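Diaminopimelate decarboxylase (Helicobacter pylori, PDB 2QGH) catalyses the pyridoxal-phosphate-dependent decarboxylation of meso-diaminopimelate to L-lysine, the last step of bacterial lysine biosynthesis. Local coordinates at residues L237-V242 against T275-P280. Sequence-based numbering, arbitrary orientation.
Sequences LRFFDV and TIICEP. With PLP (pyridoxal-5'-phosphate), chain B.
Phe240 is gripped through both backbone polar atoms by the neighbouring parallel strand: its N donates to Thr275 O (2.9 Å) and its O accepts from Ile277 N. Thr275 N to Arg238 O and Val242 N to Ile277 O complete the parallel pairing, whose short axes approach to 4.6 Å and diverge by 27°. Toward the cofactor the contact is closely packed, with Asp241, Ile277 and Glu279 all buried. Glu279 crosses Asp241 at about a right angle, carboxylate planes 74° apart, with Glu279 OE2 2.9 Å from Asp241 OD2; these are close like charges, not a hydrogen bond. Each carboxylate takes its bonds elsewhere: Gly243 N binds Asp241 OD1, while Glu279 OE1 meets His203 NE2 and, at 2.9 Å, the pyridine N1 of PLP, an arrangement consistent with the carboxylate–pyridine pairing of PLP enzymes of this family. The other end is looser: the partly exposed Phe239 ring meets Thr275 and Ile277 obliquely, its CD1 3.7 Å from Thr275 CB and 3.8 Å from Ile277 CD1, and the exposed Arg238 side chain leads away. These are the last two strands of the cofactor-binding beta/alpha barrel, joined through helix 258-268 and flanked by strands 197-203 and 59-64, with helix 213-232 against Phe240.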
ATOM      1  N   LEU A 237     -31.563 -23.143  -6.770  1.00 27.21           N
ATOM      2  CA  LEU A 237     -30.128 -23.083  -6.491  1.00 25.22           C
ATOM      3  C   LEU A 237     -29.373 -24.231  -7.142  1.00 24.57           C
ATOM      4  O   LEU A 237     -29.851 -25.363  -7.164  1.00 23.41           O
ATOM      5  CB  LEU A 237     -29.868 -23.130  -4.986  1.00 22.45           C
ATOM      6  CG  LEU A 237     -30.467 -22.023  -4.125  1.00 23.27           C
ATOM      7  CD1 LEU A 237     -30.177 -22.334  -2.660  1.00 21.96           C
ATOM      8  CD2 LEU A 237     -29.896 -20.671  -4.529  1.00 20.91           C
ATOM      9  N   ARG A 238     -28.182 -23.934  -7.650  1.00 24.53           N
ATOM     10  CA  ARG A 238     -27.349 -24.939  -8.300  1.00 24.68           C
ATOM     11  C   ARG A 238     -25.949 -24.956  -7.689  1.00 22.69           C
ATOM     12  O   ARG A 238     -25.218 -25.933  -7.839  1.00 18.99           O
ATOM     13  CB  ARG A 238     -27.255 -24.647  -9.807  1.00 27.67           C
ATOM     14  CG  ARG A 238     -28.588 -24.823 -10.569  1.00 34.39           C
ATOM     15  CD  ARG A 238     -28.706 -26.236 -11.179  1.00 37.21           C
ATOM     16  NE  ARG A 238     -30.082 -26.634 -11.507  1.00 38.16           N
ATOM     17  CZ  ARG A 238     -30.400 -27.797 -12.077  1.00 36.28           C
ATOM     18  NH1 ARG A 238     -29.451 -28.665 -12.392  1.00 35.67           N
ATOM     19  NH2 ARG A 238     -31.665 -28.108 -12.303  1.00 37.64           N
ATOM     20  N   PHE A 239     -25.597 -23.875  -6.989  1.00 20.77           N
ATOM     21  CA  PHE A 239     -24.279 -23.735  -6.362  1.00 20.42           C
ATOM     22  C   PHE A 239     -24.326 -23.334  -4.882  1.00 19.13           C
ATOM     23  O   PHE A 239     -25.247 -22.650  -4.426  1.00 19.67           O
ATOM     24  CB  PHE A 239     -23.450 -22.671  -7.099  1.00 19.91           C
ATOM     25  CG  PHE A 239     -23.322 -22.899  -8.578  1.00 20.03           C
ATOM     26  CD1 PHE A 239     -22.372 -23.777  -9.083  1.00 20.63           C
ATOM     27  CD2 PHE A 239     -24.132 -22.210  -9.469  1.00 19.08           C
ATOM     28  CE1 PHE A 239     -22.229 -23.961 -10.456  1.00 18.50           C
ATOM     29  CE2 PHE A 239     -23.996 -22.386 -10.842  1.00 17.77           C
ATOM     30  CZ  PHE A 239     -23.037 -23.266 -11.335  1.00 17.82           C
ATOM     31  N   PHE A 240     -23.301 -23.748  -4.148  1.00 17.44           N
ATOM     32  CA  PHE A 240     -23.157 -23.425  -2.733  1.00 17.04           C
ATOM     33  C   PHE A 240     -21.698 -22.967  -2.611  1.00 17.22           C
ATOM     34  O   PHE A 240     -20.770 -23.785  -2.667  1.00 18.25           O
ATOM     35  CB  PHE A 240     -23.399 -24.670  -1.871  1.00 16.39           C
ATOM     36  CG  PHE A 240     -23.522 -24.374  -0.391  1.00 15.47           C
ATOM     37  CD1 PHE A 240     -24.722 -23.915   0.141  1.00 13.40           C
ATOM     38  CD2 PHE A 240     -22.432 -24.553   0.462  1.00 13.71           C
ATOM     39  CE1 PHE A 240     -24.844 -23.639   1.498  1.00 14.20           C
ATOM     40  CE2 PHE A 240     -22.539 -24.279   1.824  1.00 14.86           C
ATOM     41  CZ  PHE A 240     -23.751 -23.821   2.343  1.00 15.37           C
ATOM     42  N   ASP A 241     -21.497 -21.665  -2.448  1.00 15.00           N
ATOM     43  CA  ASP A 241     -20.155 -21.107  -2.375  1.00 14.31           C
ATOM     44  C   ASP A 241     -19.677 -20.787  -0.963  1.00 14.23           C
ATOM     45  O   ASP A 241     -20.230 -19.917  -0.298  1.00 14.74           O
ATOM     46  CB  ASP A 241     -20.099 -19.839  -3.224  1.00 16.90           C
ATOM     47  CG  ASP A 241     -18.706 -19.521  -3.699  1.00 17.59           C
ATOM     48  OD1 ASP A 241     -17.750 -19.714  -2.919  1.00 18.25           O
ATOM     49  OD2 ASP A 241     -18.572 -19.068  -4.853  1.00 19.69           O
ATOM     50  N   VAL A 242     -18.620 -21.466  -0.528  1.00 15.91           N
ATOM     51  CA  VAL A 242     -18.065 -21.266   0.808  1.00 17.41           C
ATOM     52  C   VAL A 242     -16.939 -20.228   0.872  1.00 19.26           C
ATOM     53  O   VAL A 242     -16.388 -19.976   1.945  1.00 17.80           O
ATOM     54  CB  VAL A 242     -17.520 -22.590   1.389  1.00 18.17           C
ATOM     55  CG1 VAL A 242     -18.606 -23.657   1.382  1.00 18.15           C
ATOM     56  CG2 VAL A 242     -16.324 -23.043   0.596  1.00 17.39           C
ATOM     57  N   THR A 275     -23.583 -27.902  -6.305  1.00 22.97           N
ATOM     58  CA  THR A 275     -22.178 -27.903  -6.681  1.00 22.03           C
ATOM     59  C   THR A 275     -21.466 -26.995  -5.689  1.00 22.25           C
ATOM     60  O   THR A 275     -21.802 -25.816  -5.559  1.00 22.30           O
ATOM     61  CB  THR A 275     -21.966 -27.355  -8.107  1.00 23.11           C
ATOM     62  OG1 THR A 275     -22.601 -28.224  -9.054  1.00 21.28           O
ATOM     63  CG2 THR A 275     -20.465 -27.258  -8.425  1.00 22.42           C
ATOM     64  N   ILE A 276     -20.491 -27.540  -4.976  1.00 21.05           N
ATOM     65  CA  ILE A 276     -19.780 -26.735  -4.009  1.00 22.93           C
ATOM     66  C   ILE A 276     -18.698 -25.911  -4.700  1.00 22.96           C
ATOM     67  O   ILE A 276     -18.021 -26.384  -5.611  1.00 22.31           O
ATOM     68  CB  ILE A 276     -19.212 -27.638  -2.852  1.00 25.24           C
ATOM     69  CG1 ILE A 276     -18.174 -26.880  -2.019  1.00 24.54           C
ATOM     70  CG2 ILE A 276     -18.653 -28.931  -3.419  1.00 28.85           C
ATOM     71  CD1 ILE A 276     -16.808 -26.809  -2.648  1.00 24.79           C
ATOM     72  N   ILE A 277     -18.582 -24.652  -4.288  1.00 21.56           N
ATOM     73  CA  ILE A 277     -17.585 -23.747  -4.841  1.00 20.33           C
ATOM     74  C   ILE A 277     -16.693 -23.228  -3.723  1.00 20.41           C
ATOM     75  O   ILE A 277     -17.175 -22.832  -2.652  1.00 19.29           O
ATOM     76  CB  ILE A 277     -18.220 -22.506  -5.527  1.00 19.30           C
ATOM     77  CG1 ILE A 277     -19.021 -22.912  -6.768  1.00 18.86           C
ATOM     78  CG2 ILE A 277     -17.123 -21.527  -5.926  1.00 19.19           C
ATOM     79  CD1 ILE A 277     -19.617 -21.717  -7.519  1.00 15.94           C
ATOM     80  N   CYS A 278     -15.392 -23.235  -3.978  1.00 20.09           N
ATOM     81  CA  CYS A 278     -14.429 -22.726  -3.013  1.00 20.37           C
ATOM     82  C   CYS A 278     -13.660 -21.612  -3.714  1.00 20.29           C
ATOM     83  O   CYS A 278     -13.347 -21.708  -4.904  1.00 19.05           O
ATOM     84  CB  CYS A 278     -13.460 -23.824  -2.572  1.00 20.23           C
ATOM     85  SG  CYS A 278     -14.213 -25.235  -1.716  1.00 23.45           S
ATOM     86  N   GLU A 279     -13.361 -20.558  -2.970  1.00 20.22           N
ATOM     87  CA  GLU A 279     -12.628 -19.429  -3.515  1.00 19.77           C
ATOM     88  C   GLU A 279     -11.279 -19.243  -2.796  1.00 20.51           C
ATOM     89  O   GLU A 279     -10.984 -18.169  -2.271  1.00 18.26           O
ATOM     90  CB  GLU A 279     -13.488 -18.173  -3.391  1.00 18.81           C
ATOM     91  CG  GLU A 279     -14.893 -18.362  -3.953  1.00 16.56           C
ATOM     92  CD  GLU A 279     -15.762 -17.136  -3.786  1.00 16.74           C
ATOM     93  OE1 GLU A 279     -15.602 -16.425  -2.773  1.00 18.26           O
ATOM     94  OE2 GLU A 279     -16.622 -16.890  -4.654  1.00 18.75           O
ATOM     95  N   PRO A 280     -10.438 -20.295  -2.778  1.00 19.25           N
ATOM     96  CA  PRO A 280      -9.136 -20.207  -2.116  1.00 19.33           C
ATOM     97  C   PRO A 280      -8.186 -19.225  -2.802  1.00 19.67           C
ATOM     98  O   PRO A 280      -8.113 -19.162  -4.032  1.00 19.83           O
ATOM     99  CB  PRO A 280      -8.626 -21.638  -2.187  1.00 18.62           C
ATOM    100  CG  PRO A 280      -9.123 -22.079  -3.521  1.00 21.22           C
ATOM    101  CD  PRO A 280     -10.561 -21.569  -3.508  1.00 20.84           C
TER
HETATM  102  N1  PLP B 406     -13.410 -14.965  -1.668  1.00 17.02           N
HETATM  103  C2  PLP B 406     -13.816 -13.690  -1.221  1.00 17.99           C
HETATM  104  C2A PLP B 406     -15.173 -13.186  -1.520  1.00 17.22           C
HETATM  105  C3  PLP B 406     -12.856 -12.885  -0.489  1.00 19.36           C
HETATM  106  O3  PLP B 406     -13.193 -11.622  -0.042  1.00 21.26           O
HETATM  107  C4  PLP B 406     -11.575 -13.371  -0.227  1.00 19.36           C
HETATM  108  C4A PLP B 406     -10.786 -12.575   0.752  1.00 18.04           C
HETATM  109  C5  PLP B 406     -11.176 -14.634  -0.688  1.00 17.41           C
HETATM  110  C6  PLP B 406     -12.126 -15.460  -1.400  1.00 17.69           C
HETATM  111  C5A PLP B 406      -9.806 -15.162  -0.699  1.00 18.10           C
HETATM  112  O4P PLP B 406      -9.504 -15.673   0.579  1.00 17.92           O
HETATM  113  P   PLP B 406      -8.192 -16.247   0.886  1.00 17.17           P
HETATM  114  O1P PLP B 406      -6.919 -15.650   0.210  1.00 16.63           O
HETATM  115  O2P PLP B 406      -8.364 -17.776   0.477  1.00 17.77           O
HETATM  116  O3P PLP B 406      -8.006 -16.066   2.441  1.00 17.91           O